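Local coordinates for glutamine cyclotransferase (Xanthomonas campestris, PDB 3MBR), which probably cyclises N-terminal glutamine residues of peptides to pyroglutamate, releasing ammonia, and binds a calcium ion within its beta-propeller fold, at residues V4-G8 and R232-L236; L80-E86 and F101-G107. The protein carries 1 engineered substitution. All coordinates share one frame; numbering follows the deposited sequence.

Interaction 1 (V4-G8 and R232-L236)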
loop_
_atom_site.group_PDB
_atom_site.type_symbol
_atom_site.label_atom_id
_atom_site.label_comp_id
_atom_site.label_asym_id
_atom_site.label_seq_id
_atom_site.Cartn_x
_atom_site.Cartn_y
_atom_site.Cartn_z
ATOM N N VAL A 4 1.465 -20.138 -11.401
ATOM C CA VAL A 4 2.283 -19.130 -10.740
ATOM C C VAL A 4 2.907 -19.744 -9.481
ATOM O O VAL A 4 2.178 -20.289 -8.641
ATOM C CB VAL A 4 1.408 -17.959 -10.386
ATOM C CG1 VAL A 4 2.179 -16.955 -9.538
ATOM C CG2 VAL A 4 0.925 -17.318 -11.703
ATOM N N PRO A 5 4.237 -19.645 -9.304
ATOM C CA PRO A 5 4.850 -20.246 -8.131
ATOM C C PRO A 5 4.687 -19.431 -6.874
ATOM O O PRO A 5 4.369 -18.241 -6.969
ATOM C CB PRO A 5 6.355 -20.390 -8.531
ATOM C CG PRO A 5 6.525 -19.103 -9.383
ATOM C CD PRO A 5 5.244 -19.044 -10.216
ATOM N N THR A 6 4.802 -20.075 -5.717
ATOM C CA THR A 6 4.802 -19.448 -4.421
ATOM C C THR A 6 6.196 -19.272 -3.920
ATOM O O THR A 6 6.981 -20.221 -3.845
ATOM C CB THR A 6 3.897 -20.212 -3.432
ATOM O OG1 THR A 6 2.556 -20.165 -3.951
ATOM C CG2 THR A 6 3.905 -19.531 -2.100
ATOM N N GLN A 7 6.521 -18.048 -3.617
ATOM C CA GLN A 7 7.829 -17.644 -3.195
ATOM C C GLN A 7 7.846 -17.631 -1.677
ATOM O O GLN A 7 6.968 -17.086 -1.022
ATOM C CB GLN A 7 8.176 -16.276 -3.791
ATOM C CG GLN A 7 9.480 -15.663 -3.318
ATOM C CD GLN A 7 9.825 -14.462 -4.080
ATOM O OE1 GLN A 7 8.890 -13.737 -4.548
ATOM N NE2 GLN A 7 11.101 -14.145 -4.183
ATOM N N GLY A 8 8.906 -18.183 -1.083
ATOM C CA GLY A 8 9.042 -18.132 0.354
ATOM C C GLY A 8 9.482 -16.808 0.949
ATOM O O GLY A 8 9.904 -15.926 0.258
ATOM N N ARG A 232 12.048 -10.893 4.503
ATOM C CA ARG A 232 12.990 -11.015 3.413
ATOM C C ARG A 232 12.466 -12.117 2.461
ATOM O O ARG A 232 12.186 -13.219 2.923
ATOM C CB ARG A 232 14.382 -11.360 3.975
ATOM C CG ARG A 232 15.554 -11.198 2.914
ATOM C CD ARG A 232 16.051 -9.728 3.032
ATOM N NE ARG A 232 16.790 -9.450 4.280
ATOM C CZ ARG A 232 16.581 -8.463 5.225
ATOM N NH1 ARG A 232 15.555 -7.423 5.231
ATOM N NH2 ARG A 232 17.528 -8.577 6.209
ATOM N N LEU A 233 12.261 -11.828 1.180
ATOM C CA LEU A 233 11.764 -12.823 0.225
ATOM C C LEU A 233 12.869 -13.811 -0.149
ATOM O O LEU A 233 14.044 -13.411 -0.313
ATOM C CB LEU A 233 11.286 -12.169 -1.047
ATOM C CG LEU A 233 10.157 -11.107 -0.801
ATOM C CD1 LEU A 233 9.586 -10.671 -2.142
ATOM C CD2 LEU A 233 9.018 -11.692 0.108
ATOM N N THR A 234 12.536 -15.100 -0.243
ATOM C CA THR A 234 13.528 -16.117 -0.648
ATOM C C THR A 234 13.613 -16.156 -2.154
ATOM O O THR A 234 12.613 -16.271 -2.783
ATOM C CB THR A 234 13.017 -17.479 -0.137
ATOM O OG1 THR A 234 12.888 -17.365 1.285
ATOM C CG2 THR A 234 13.965 -18.674 -0.531
ATOM N N PRO A 235 14.824 -16.108 -2.751
ATOM C CA PRO A 235 14.915 -16.117 -4.234
ATOM C C PRO A 235 14.165 -17.345 -4.783
ATOM O O PRO A 235 14.262 -18.428 -4.183
ATOM C CB PRO A 235 16.443 -16.254 -4.472
ATOM C CG PRO A 235 17.029 -15.500 -3.225
ATOM C CD PRO A 235 16.153 -15.928 -2.114
ATOM N N LEU A 236 13.458 -17.199 -5.908
ATOM C CA LEU A 236 12.809 -18.341 -6.528
ATOM C C LEU A 236 13.818 -18.998 -7.437
ATOM O O LEU A 236 14.615 -18.281 -8.030
ATOM C CB LEU A 236 11.775 -17.808 -7.466
ATOM C CG LEU A 236 10.342 -18.252 -7.355
ATOM C CD1 LEU A 236 9.895 -18.665 -6.060
ATOM C CD2 LEU A 236 9.671 -17.082 -7.861
HETATM O O HOH W 1 11.189 -18.807 -2.892
#

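Interaction 2 (L80-E86 and F101-G107)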
loop_
_atom_site.group_PDB
_atom_site.type_symbol
_atom_site.label_atom_id
_atom_site.label_comp_id
_atom_site.label_asym_id
_atom_site.label_seq_id
_atom_site.Cartn_x
_atom_site.Cartn_y
_atom_site.Cartn_z
ATOM N N LEU A 80 -5.282 9.063 -1.827
ATOM C CA LEU A 80 -6.607 8.810 -2.399
ATOM C C LEU A 80 -7.647 8.792 -1.306
ATOM O O LEU A 80 -7.319 8.764 -0.117
ATOM C CB LEU A 80 -6.646 7.490 -3.190
ATOM C CG LEU A 80 -5.545 7.309 -4.209
ATOM C CD1 LEU A 80 -5.611 5.868 -4.754
ATOM C CD2 LEU A 80 -5.704 8.324 -5.325
ATOM N N THR A 81 -8.923 8.858 -1.710
ATOM C CA THR A 81 -9.975 8.629 -0.744
ATOM C C THR A 81 -10.784 7.454 -1.202
ATOM O O THR A 81 -10.826 7.103 -2.414
ATOM C CB THR A 81 -10.913 9.843 -0.616
ATOM O OG1 THR A 81 -11.487 10.150 -1.905
ATOM C CG2 THR A 81 -10.241 11.047 0.001
ATOM N N TRP A 82 -11.468 6.830 -0.290
ATOM C CA TRP A 82 -12.215 5.643 -0.733
ATOM C C TRP A 82 -13.315 5.899 -1.801
ATOM O O TRP A 82 -13.254 5.432 -2.995
ATOM C CB TRP A 82 -12.735 4.961 0.502
ATOM C CG TRP A 82 -13.502 3.670 0.220
ATOM C CD1 TRP A 82 -13.360 2.801 -0.873
ATOM C CD2 TRP A 82 -14.556 3.143 1.023
ATOM N NE1 TRP A 82 -14.265 1.769 -0.756
ATOM C CE2 TRP A 82 -15.008 1.957 0.395
ATOM C CE3 TRP A 82 -15.170 3.565 2.219
ATOM C CZ2 TRP A 82 -16.047 1.182 0.933
ATOM C CZ3 TRP A 82 -16.197 2.806 2.747
ATOM C CH2 TRP A 82 -16.631 1.624 2.099
ATOM N N ARG A 83 -14.323 6.672 -1.401
ATOM C CA ARG A 83 -15.488 6.800 -2.289
ATOM C C ARG A 83 -15.788 8.261 -2.584
ATOM O O ARG A 83 -16.866 8.578 -3.114
ATOM C CB ARG A 83 -16.712 6.070 -1.680
ATOM C CG ARG A 83 -16.650 4.554 -1.920
ATOM C CD ARG A 83 -17.823 3.752 -1.260
ATOM N NE ARG A 83 -17.667 2.292 -1.469
ATOM C CZ ARG A 83 -18.580 1.363 -1.174
ATOM N NH1 ARG A 83 -19.757 1.704 -0.646
ATOM N NH2 ARG A 83 -18.310 0.084 -1.417
ATOM N N ASN A 84 -14.866 9.156 -2.243
ATOM C CA ASN A 84 -15.117 10.584 -2.439
ATOM C C ASN A 84 -14.679 11.151 -3.780
ATOM O O ASN A 84 -14.976 12.343 -4.057
ATOM C CB ASN A 84 -14.589 11.451 -1.279
ATOM C CG ASN A 84 -15.036 10.943 0.097
ATOM O OD1 ASN A 84 -14.216 10.406 0.875
ATOM N ND2 ASN A 84 -16.337 11.062 0.393
ATOM N N HIS A 85 -13.989 10.329 -4.592
ATOM C CA HIS A 85 -13.541 10.679 -5.964
ATOM C C HIS A 85 -12.347 11.639 -5.943
ATOM O O HIS A 85 -11.752 12.000 -6.998
ATOM C CB HIS A 85 -14.750 11.129 -6.805
ATOM C CG HIS A 85 -15.786 10.056 -6.872
ATOM N ND1 HIS A 85 -15.516 8.808 -7.397
ATOM C CD2 HIS A 85 -17.068 10.013 -6.421
ATOM C CE1 HIS A 85 -16.598 8.053 -7.298
ATOM N NE2 HIS A 85 -17.547 8.755 -6.699
ATOM N N GLU A 86 -11.948 11.948 -4.721
ATOM C CA GLU A 86 -11.102 13.083 -4.446
ATOM C C GLU A 86 -9.781 12.608 -3.887
ATOM O O GLU A 86 -9.715 11.612 -3.194
ATOM C CB GLU A 86 -11.761 14.161 -3.524
ATOM C CG GLU A 86 -12.768 15.070 -4.263
ATOM C CD GLU A 86 -13.116 16.388 -3.488
ATOM O OE1 GLU A 86 -13.988 16.319 -2.565
ATOM O OE2 GLU A 86 -12.564 17.492 -3.837
ATOM N N PHE A 101 -7.327 16.956 -5.987
ATOM C CA PHE A 101 -7.521 16.555 -7.381
ATOM C C PHE A 101 -8.692 15.571 -7.398
ATOM O O PHE A 101 -9.142 15.138 -6.318
ATOM C CB PHE A 101 -6.242 15.929 -8.004
ATOM C CG PHE A 101 -5.713 14.679 -7.296
ATOM C CD1 PHE A 101 -6.049 13.390 -7.734
ATOM C CD2 PHE A 101 -4.894 14.784 -6.190
ATOM C CE1 PHE A 101 -5.509 12.227 -7.065
ATOM C CE2 PHE A 101 -4.383 13.687 -5.562
ATOM C CZ PHE A 101 -4.679 12.394 -6.019
ATOM N N ARG A 102 -9.226 15.292 -8.597
ATOM C CA ARG A 102 -10.389 14.408 -8.724
ATOM C C ARG A 102 -10.086 13.351 -9.710
ATOM O O ARG A 102 -9.313 13.574 -10.649
ATOM C CB ARG A 102 -11.631 15.174 -9.173
ATOM C CG ARG A 102 -12.540 15.546 -8.004
ATOM C CD ARG A 102 -13.922 16.003 -8.559
ATOM N NE ARG A 102 -14.636 17.051 -7.801
ATOM C CZ ARG A 102 -14.184 17.747 -6.747
ATOM N NH1 ARG A 102 -12.955 17.553 -6.247
ATOM N NH2 ARG A 102 -14.981 18.660 -6.187
ATOM N N TYR A 103 -10.625 12.156 -9.488
ATOM C CA TYR A 103 -10.397 11.064 -10.408
ATOM C C TYR A 103 -11.668 10.226 -10.561
ATOM O O TYR A 103 -12.543 10.230 -9.677
ATOM C CB TYR A 103 -9.220 10.186 -9.937
ATOM C CG TYR A 103 -9.350 9.782 -8.469
ATOM C CD1 TYR A 103 -10.172 8.679 -8.089
ATOM C CD2 TYR A 103 -8.705 10.486 -7.472
ATOM C CE1 TYR A 103 -10.313 8.289 -6.733
ATOM C CE2 TYR A 103 -8.856 10.113 -6.125
ATOM C CZ TYR A 103 -9.630 9.018 -5.777
ATOM O OH TYR A 103 -9.758 8.666 -4.466
ATOM N N PRO A 104 -11.805 9.532 -11.717
ATOM C CA PRO A 104 -12.925 8.610 -11.833
ATOM C C PRO A 104 -12.823 7.320 -10.979
ATOM O O PRO A 104 -11.724 6.770 -10.845
ATOM C CB PRO A 104 -12.902 8.250 -13.328
ATOM C CG PRO A 104 -11.541 8.454 -13.788
ATOM C CD PRO A 104 -10.888 9.456 -12.871
ATOM N N GLY A 105 -13.943 6.860 -10.390
ATOM C CA GLY A 105 -13.933 5.585 -9.609
ATOM C C GLY A 105 -13.487 5.676 -8.139
ATOM O O GLY A 105 -13.508 6.769 -7.536
ATOM N N GLU A 106 -13.065 4.528 -7.567
ATOM C CA GLU A 106 -12.753 4.405 -6.160
ATOM C C GLU A 106 -11.224 4.477 -6.043
ATOM O O GLU A 106 -10.523 4.163 -6.964
ATOM C CB GLU A 106 -13.251 3.037 -5.613
ATOM C CG GLU A 106 -14.802 2.989 -5.398
ATOM C CD GLU A 106 -15.306 1.753 -4.678
ATOM O OE1 GLU A 106 -14.494 0.825 -4.322
ATOM O OE2 GLU A 106 -16.561 1.693 -4.477
ATOM N N GLY A 107 -10.746 5.004 -4.947
ATOM C CA GLY A 107 -9.294 5.083 -4.754
ATOM C C GLY A 107 -8.958 4.047 -3.716
ATOM O O GLY A 107 -9.512 4.061 -2.570
HETATM O O HOH W 2 -12.919 7.858 -4.738
HETATM O O HOH W 3 -15.605 -0.873 -2.832
#

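Interaction 1 (V4-G8 and R232-L236)
Gln7 NE2 donates to the backbone O of Thr234 at 3.0 Å, with 160° at the hydrogen. The acceptor lies in the plane of the glutamine amide, whereas the N-H arrives from above the carbonyl plane of Thr234. The side chain runs out extended, with CG anti to the backbone N (chi1 174°), which carries the amide past Leu233 CB, 3.7 Å from NE2. The other amide atom, OE1, accepts from Arg174 on strand 171-175 of the adjacent blade, so partners on both the oxygen and the nitrogen fix the rotation of this buried amide, a task suited to a neutral group that both donates and accepts.

Backbone bonding continues the join: Thr234 N reaches Gly8 O at 2.8 Å in an almost straight bond. A water accepts from Gly8 N and donates to Thr234 O, giving that carbonyl a second donor. These segments are the lead-in to strand 9-16 and the end of strand 227-233 with the loop that follows it; the two strands are antiparallel neighbours in one sheet, and pairing both chain ends in a single blade is the Velcro closure of a beta-propeller.

Apolar packing comes mostly from Leu236, whose two methyls divide the work. CD1 rests on Gln7 CA and CB, each 3.7 Å away, while CD2 meets Pro5 CG at 4.0 Å, the side chains crossing at about a right angle. Leu233 also packs on Tyr9 and Ile186.

Interaction 2 (L80-E86 and F101-G107)
Tyr103 spreads one face of its ring beneath the backbone O of His85, 3.4 Å above the plane and over the centre. The same oxygen accepts a hydrogen bond from Tyr103 N at 2.7 Å. With CG wedged between the backbone N and the carbonyl carbon (chi1 50°), the ring folds back under the turn, and its hydroxyl accepts from Thr81 N at 2.9 Å. Leu80 CD2 packs on ring atom CE2 at 3.7 Å.

The turn 82-85 joins strands 76-81 and 86-91 of a four-stranded propeller blade; 101-107 covers the end of strand 96-102, one of two edge strands there, and the loop to the next blade. Thr81 OG1 pins the turn by donating to a lone pair of Glu86 O, 2.6 Å away. His85 ND1 donates to Gly105 O at 2.9 Å; the backbone angles of Gly105 (phi 84°, psi -159°) would jam a side chain against Pro104 O and so call for glycine. Gly107, whose N bonds to Trp82 O, is tightly packed by Leu80 CB, Thr81 O and the Tyr103 hydroxyl, which suits a residue without a side chain.

At the outside, Glu86 and Arg102, an antiparallel non-hydrogen-bonded pair, form a salt bridge modelled doubtfully short. Arg83 NE lies over one Trp82 ring face, toward the edge, and meets Glu106 OE2 at 3.3 Å in a salt bridge whose hydrogen bond is weak. Glu106 OE1 accepts from Trp108 NE1 and from a water that accepts from Arg83 NH2. The directional Tyr103, Thr81 and His85 bonds probably set the loop's shape, with the charges adding a looser pull.

The contacts lie on opposite sides of the chain's centre, their centres 34 Å apart and their nearest atoms about 23 Å apart, and they share no sheet. Along the chain the order is 4-8, 80-86, 101-107, 232-236, so interaction 2 lies at the end of one blade, where the chain leaves for the next, whereas interaction 1 joins residues near the two termini. Interaction 1 belongs to the blade of strands 9-16 and 206-212 to 227-233, interaction 2 to that of strands 67-73 to 96-102. One helps close the ring; the other ties a turn of one blade to the connection leaving it. Neither supplies a calcium ligand: the Leu80 and Leu233 side chains lie about 11 and 14 Å from the ion.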